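Local atomic coordinates of putative mannose-6-phosphate isomerase YvyI (Bacillus subtilis, PDB entry 1QWR), a protein that probably interconverts D-mannose 6-phosphate and D-fructose 6-phosphate as a zinc-dependent type 1 phosphomannose isomerase. Residues A[8-13]-A[295-300]; A[43-48]-A[84-89]. All blocks are in the same frame, centred on the assembly; numbering follows the deposited sequence.

Contact 1. Residues A[8-13]-A[295-300]; sequences PIFLTP and DHFILP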
loop_
_atom_site.group_PDB
_atom_site.type_symbol
_atom_site.label_atom_id
_atom_site.label_comp_id
_atom_site.label_asym_id
_atom_site.label_seq_id
_atom_site.Cartn_x
_atom_site.Cartn_y
_atom_site.Cartn_z
ATOM N N PRO A 8 -0.317 8.399 19.799
ATOM C CA PRO A 8 0.062 7.621 18.612
ATOM C C PRO A 8 0.043 6.125 18.880
ATOM O O PRO A 8 0.429 5.684 19.972
ATOM C CB PRO A 8 1.467 8.139 18.293
ATOM C CG PRO A 8 1.413 9.566 18.784
ATOM C CD PRO A 8 0.697 9.423 20.107
ATOM N N ILE A 9 -0.395 5.343 17.892
ATOM C CA ILE A 9 -0.443 3.885 18.057
ATOM C C ILE A 9 0.533 3.291 17.051
ATOM O O ILE A 9 0.242 3.270 15.858
ATOM C CB ILE A 9 -1.874 3.356 17.782
ATOM C CG1 ILE A 9 -2.858 4.020 18.745
ATOM C CG2 ILE A 9 -1.919 1.814 17.892
ATOM C CD1 ILE A 9 -4.311 3.868 18.311
ATOM N N PHE A 10 1.683 2.816 17.523
ATOM C CA PHE A 10 2.681 2.254 16.621
ATOM C C PHE A 10 2.374 0.798 16.345
ATOM O O PHE A 10 1.831 0.093 17.203
ATOM C CB PHE A 10 4.087 2.403 17.217
ATOM C CG PHE A 10 4.613 3.813 17.166
ATOM C CD1 PHE A 10 5.460 4.220 16.134
ATOM C CD2 PHE A 10 4.219 4.744 18.120
ATOM C CE1 PHE A 10 5.898 5.554 16.050
ATOM C CE2 PHE A 10 4.652 6.084 18.051
ATOM C CZ PHE A 10 5.491 6.484 17.010
ATOM N N LEU A 11 2.719 0.361 15.138
ATOM C CA LEU A 11 2.459 -0.998 14.695
ATOM C C LEU A 11 3.730 -1.765 14.383
ATOM O O LEU A 11 4.650 -1.243 13.774
ATOM C CB LEU A 11 1.562 -0.976 13.446
ATOM C CG LEU A 11 0.257 -0.255 13.806
ATOM C CD1 LEU A 11 -0.568 0.033 12.588
ATOM C CD2 LEU A 11 -0.500 -1.134 14.812
ATOM N N THR A 12 3.757 -3.020 14.800
ATOM C CA THR A 12 4.907 -3.877 14.541
ATOM C C THR A 12 4.684 -4.527 13.197
ATOM O O THR A 12 3.648 -5.143 12.968
ATOM C CB THR A 12 5.019 -4.977 15.583
ATOM O OG1 THR A 12 5.294 -4.382 16.851
ATOM C CG2 THR A 12 6.152 -5.959 15.200
ATOM N N PRO A 13 5.664 -4.419 12.293
ATOM C CA PRO A 13 5.554 -5.005 10.953
ATOM C C PRO A 13 5.478 -6.535 10.850
ATOM O O PRO A 13 6.051 -7.271 11.657
ATOM C CB PRO A 13 6.771 -4.436 10.226
ATOM C CG PRO A 13 7.773 -4.207 11.315
ATOM C CD PRO A 13 6.939 -3.702 12.473
ATOM N N ASP A 295 9.136 3.392 10.874
ATOM C CA ASP A 295 8.008 3.397 11.827
ATOM C C ASP A 295 6.691 3.529 11.056
ATOM O O ASP A 295 6.617 4.235 10.041
ATOM C CB ASP A 295 8.058 4.598 12.783
ATOM C CG ASP A 295 9.101 4.457 13.880
ATOM O OD1 ASP A 295 9.455 3.321 14.253
ATOM O OD2 ASP A 295 9.535 5.511 14.379
ATOM N N HIS A 296 5.660 2.850 11.552
ATOM C CA HIS A 296 4.318 2.910 10.984
ATOM C C HIS A 296 3.409 3.108 12.190
ATOM O O HIS A 296 3.560 2.415 13.217
ATOM C CB HIS A 296 3.984 1.612 10.263
ATOM C CG HIS A 296 4.906 1.330 9.121
ATOM N ND1 HIS A 296 4.851 2.026 7.927
ATOM C CD2 HIS A 296 5.949 0.477 9.016
ATOM C CE1 HIS A 296 5.827 1.609 7.135
ATOM N NE2 HIS A 296 6.510 0.670 7.772
ATOM N N PHE A 297 2.475 4.043 12.079
ATOM C CA PHE A 297 1.592 4.313 13.204
ATOM C C PHE A 297 0.300 4.960 12.786
ATOM O O PHE A 297 0.163 5.488 11.665
ATOM C CB PHE A 297 2.302 5.204 14.237
ATOM C CG PHE A 297 2.764 6.539 13.692
ATOM C CD1 PHE A 297 1.976 7.694 13.835
ATOM C CD2 PHE A 297 3.989 6.643 13.064
ATOM C CE1 PHE A 297 2.427 8.943 13.350
ATOM C CE2 PHE A 297 4.456 7.880 12.572
ATOM C CZ PHE A 297 3.676 9.040 12.715
ATOM N N ILE A 298 -0.656 4.903 13.703
ATOM C CA ILE A 298 -1.954 5.502 13.493
ATOM C C ILE A 298 -2.134 6.624 14.496
ATOM O O ILE A 298 -1.809 6.465 15.680
ATOM C CB ILE A 298 -3.072 4.444 13.687
ATOM C CG1 ILE A 298 -3.090 3.505 12.482
ATOM C CG2 ILE A 298 -4.431 5.134 13.885
ATOM C CD1 ILE A 298 -4.037 2.330 12.654
ATOM N N LEU A 299 -2.582 7.788 14.009
ATOM C CA LEU A 299 -2.893 8.891 14.891
ATOM C C LEU A 299 -4.421 8.766 15.017
ATOM O O LEU A 299 -5.165 8.902 14.022
ATOM C CB LEU A 299 -2.516 10.260 14.264
ATOM C CG LEU A 299 -1.010 10.444 14.008
ATOM C CD1 LEU A 299 -0.716 11.796 13.317
ATOM C CD2 LEU A 299 -0.270 10.352 15.340
ATOM N N PRO A 300 -4.906 8.504 16.237
ATOM C CA PRO A 300 -6.326 8.335 16.567
ATOM C C PRO A 300 -7.203 9.561 16.373
ATOM O O PRO A 300 -6.704 10.679 16.203
ATOM C CB PRO A 300 -6.282 7.870 18.026
ATOM C CG PRO A 300 -5.117 8.591 18.563
ATOM C CD PRO A 300 -4.078 8.440 17.457
HETATM O O HOH W 1 6.409 0.900 13.718
#

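Contact 2. Residues A[43-48]-A[84-89]; sequences AISAHP and PLLTKL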
loop_
_atom_site.group_PDB
_atom_site.type_symbol
_atom_site.label_atom_id
_atom_site.label_comp_id
_atom_site.label_asym_id
_atom_site.label_seq_id
_atom_site.Cartn_x
_atom_site.Cartn_y
_atom_site.Cartn_z
ATOM N N ALA A 43 2.695 -3.305 6.742
ATOM C CA ALA A 43 3.011 -2.235 7.698
ATOM C C ALA A 43 1.881 -1.735 8.591
ATOM O O ALA A 43 2.056 -1.567 9.795
ATOM C CB ALA A 43 3.637 -1.069 6.901
ATOM N N ILE A 44 0.743 -1.435 7.996
ATOM C CA ILE A 44 -0.433 -1.084 8.802
ATOM C C ILE A 44 -1.433 -2.102 8.244
ATOM O O ILE A 44 -1.930 -1.976 7.129
ATOM C CB ILE A 44 -0.923 0.351 8.576
ATOM C CG1 ILE A 44 0.144 1.356 9.075
ATOM C CG2 ILE A 44 -2.219 0.584 9.384
ATOM C CD1 ILE A 44 1.042 1.963 7.956
ATOM N N SER A 45 -1.700 -3.145 9.015
ATOM C CA SER A 45 -2.564 -4.203 8.524
ATOM C C SER A 45 -3.541 -4.753 9.532
ATOM O O SER A 45 -3.194 -4.929 10.699
ATOM C CB SER A 45 -1.685 -5.371 8.036
ATOM O OG SER A 45 -2.411 -6.602 7.885
ATOM N N ALA A 46 -4.762 -5.007 9.071
ATOM C CA ALA A 46 -5.768 -5.668 9.889
ATOM C C ALA A 46 -6.237 -6.878 9.068
ATOM O O ALA A 46 -7.306 -7.456 9.315
ATOM C CB ALA A 46 -6.947 -4.753 10.190
ATOM N N HIS A 47 -5.443 -7.276 8.081
ATOM C CA HIS A 47 -5.869 -8.424 7.284
ATOM C C HIS A 47 -5.633 -9.693 8.104
ATOM O O HIS A 47 -4.586 -9.845 8.724
ATOM C CB HIS A 47 -5.105 -8.501 5.953
ATOM C CG HIS A 47 -5.763 -9.405 4.955
ATOM N ND1 HIS A 47 -5.648 -10.782 5.004
ATOM C CD2 HIS A 47 -6.639 -9.135 3.960
ATOM C CE1 HIS A 47 -6.430 -11.318 4.084
ATOM N NE2 HIS A 47 -7.045 -10.342 3.437
ATOM N N PRO A 48 -6.619 -10.603 8.125
ATOM C CA PRO A 48 -6.522 -11.867 8.874
ATOM C C PRO A 48 -5.254 -12.675 8.588
ATOM O O PRO A 48 -4.716 -13.337 9.480
ATOM C CB PRO A 48 -7.787 -12.619 8.463
ATOM C CG PRO A 48 -8.779 -11.525 8.181
ATOM C CD PRO A 48 -7.917 -10.489 7.432
ATOM N N PRO A 84 -10.705 -0.612 7.110
ATOM C CA PRO A 84 -10.728 -0.538 5.652
ATOM C C PRO A 84 -9.524 -0.611 4.748
ATOM O O PRO A 84 -9.670 -0.945 3.559
ATOM C CB PRO A 84 -11.522 0.749 5.411
ATOM C CG PRO A 84 -11.016 1.643 6.486
ATOM C CD PRO A 84 -10.980 0.703 7.722
ATOM N N LEU A 85 -8.356 -0.296 5.282
ATOM C CA LEU A 85 -7.175 -0.255 4.454
ATOM C C LEU A 85 -6.058 -1.213 4.835
ATOM O O LEU A 85 -6.110 -1.882 5.868
ATOM C CB LEU A 85 -6.652 1.195 4.455
ATOM C CG LEU A 85 -7.631 2.283 3.959
ATOM C CD1 LEU A 85 -7.018 3.672 4.165
ATOM C CD2 LEU A 85 -7.945 2.074 2.480
ATOM N N LEU A 86 -5.032 -1.238 3.986
ATOM C CA LEU A 86 -3.859 -2.059 4.196
ATOM C C LEU A 86 -2.696 -1.321 3.557
ATOM O O LEU A 86 -2.781 -0.915 2.400
ATOM C CB LEU A 86 -4.061 -3.431 3.561
ATOM C CG LEU A 86 -2.843 -4.338 3.350
ATOM C CD1 LEU A 86 -2.199 -4.680 4.698
ATOM C CD2 LEU A 86 -3.335 -5.621 2.635
ATOM N N THR A 87 -1.625 -1.111 4.326
ATOM C CA THR A 87 -0.464 -0.397 3.817
ATOM C C THR A 87 0.743 -1.313 3.855
ATOM O O THR A 87 1.033 -1.927 4.887
ATOM C CB THR A 87 -0.155 0.838 4.676
ATOM O OG1 THR A 87 -1.315 1.682 4.736
ATOM C CG2 THR A 87 1.010 1.616 4.102
ATOM N N LYS A 88 1.464 -1.356 2.743
ATOM C CA LYS A 88 2.660 -2.187 2.642
ATOM C C LYS A 88 3.850 -1.449 2.063
ATOM O O LYS A 88 3.695 -0.442 1.353
ATOM C CB LYS A 88 2.421 -3.354 1.684
ATOM C CG LYS A 88 1.259 -4.264 2.030
ATOM C CD LYS A 88 1.121 -5.297 0.890
ATOM C CE LYS A 88 -0.132 -6.159 1.025
ATOM N NZ LYS A 88 -0.132 -7.163 -0.083
ATOM N N LEU A 89 5.036 -1.972 2.384
ATOM C CA LEU A 89 6.305 -1.534 1.794
ATOM C C LEU A 89 6.660 -2.744 0.917
ATOM O O LEU A 89 6.649 -3.895 1.410
ATOM C CB LEU A 89 7.387 -1.318 2.855
ATOM C CG LEU A 89 7.335 0.062 3.515
ATOM C CD1 LEU A 89 8.359 0.092 4.671
ATOM C CD2 LEU A 89 7.652 1.170 2.487
HETATM O O HOH W 2 -3.564 0.501 6.320
HETATM O O HOH W 3 -5.425 -4.482 6.515
#

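Contact 1. Residues A[8-13]-A[295-300]
The ring of Phe10 lies over the side chain of Phe297. The CB of Phe297 sits over one ring face, toward the rim, 4.0 Å from the centroid of the Phe10 ring. The side chains run side by side, with ring planes 37° apart. On one side of the ring, CE1 of Phe10 meets CD2 of Phe297 at 3.7 Å. CB of Asp295 packs against the same CE1 of Phe10 at 4.0 Å; its carboxylate plane is 79° from the ring and is salt-bridged to Lys292. CG of Phe297 stands between its backbone N and carbonyl carbon (chi1 59°), and this turns its ring away from 8-13, leaving CB as the bump under Phe10. Without the Phe10 ring, as with an alanine here, a gap would probably open above Phe297 CB, and CD2 would lose its CE1 neighbour. The backbones form an antiparallel pair that joins the N-terminal strand to the C-terminal cupin region. Ile9 and Ile298 form a hydrogen-bonded pair: Ile9 N gives to Ile298 O at 2.9 Å, and Ile298 N to Ile9 O at 2.8 Å. Leu11 N adds a bond to His296 O, and a water bridges Leu11 O and His296 N. On the Ile9 and Ile298 face, CD1 of Leu11 touches CD1 of Ile298 at 4.2 Å. CD1 of Ile9 reaches Pro300 CB at 4.5 Å. Pro8 crosses Leu299 obliquely, CG on CD2 at 3.9 Å.

Contact 2. Residues A[43-48]-A[84-89]
This is a buried antiparallel strand pairing with a classic beta bulge, between strands 38-44 and 85-92 in the catalytic domain of the cupin type. Ala43 and Ile44 both face Thr87. Thr87 O is gripped twice, by Ala43 N at 2.8 Å in the carbonyl plane and by Ile44 N at 3.2 Å. In return Thr87 N gives a nearly straight bond to Ile44 O, 170° at the hydrogen. The side chains of Ile44 and Thr87 lie alongside each other. CD1 of Ile44 packs on CB of Thr87 at 3.7 Å, and OG1 of Thr87 shares a water with Ile44 O. Leu86 reaches across: its CG is anti to the backbone N (chi1 165°), and CD1 presses on Ser45 CB at a tight 3.4 Å. Beyond Ser45 and Leu86 the chains separate, and a second water links Ala46 N to Leu85 O. Ser45 OG accepts from His47 N, an ST turn, and is also hydrogen-bonded to Gly50 O. The amine of Lys88 makes a salt bridge with Glu40, and its side chain lies about 7 Å from the zinc ion. Strand 182-189 pairs with 85-92 on its other side, while strand 271-276 packs against Ile44 and Thr87.

Both contacts are buried. The centre of contact 2 is about 7 Å from the centre of the chain, that of contact 1 about 15 Å. Strands 9-17 and 38-44 are neighbours, so the two pairings are parts of one run of antiparallel strands. They meet directly: Leu11 CD1 packs on Ile44 CG2 at 3.6 Å, and His296 CE1 on Ala43 CB at 3.5 Å. Contact 1 joins segments some 280 residues apart and buries more surface, with aromatic packing on one face. Contact 2 is nested inside that long loop. Each has three backbone hydrogen bonds; contact 2 has a bulge and two bridging waters, contact 1 one water. Contact 2 also runs closer to the zinc site.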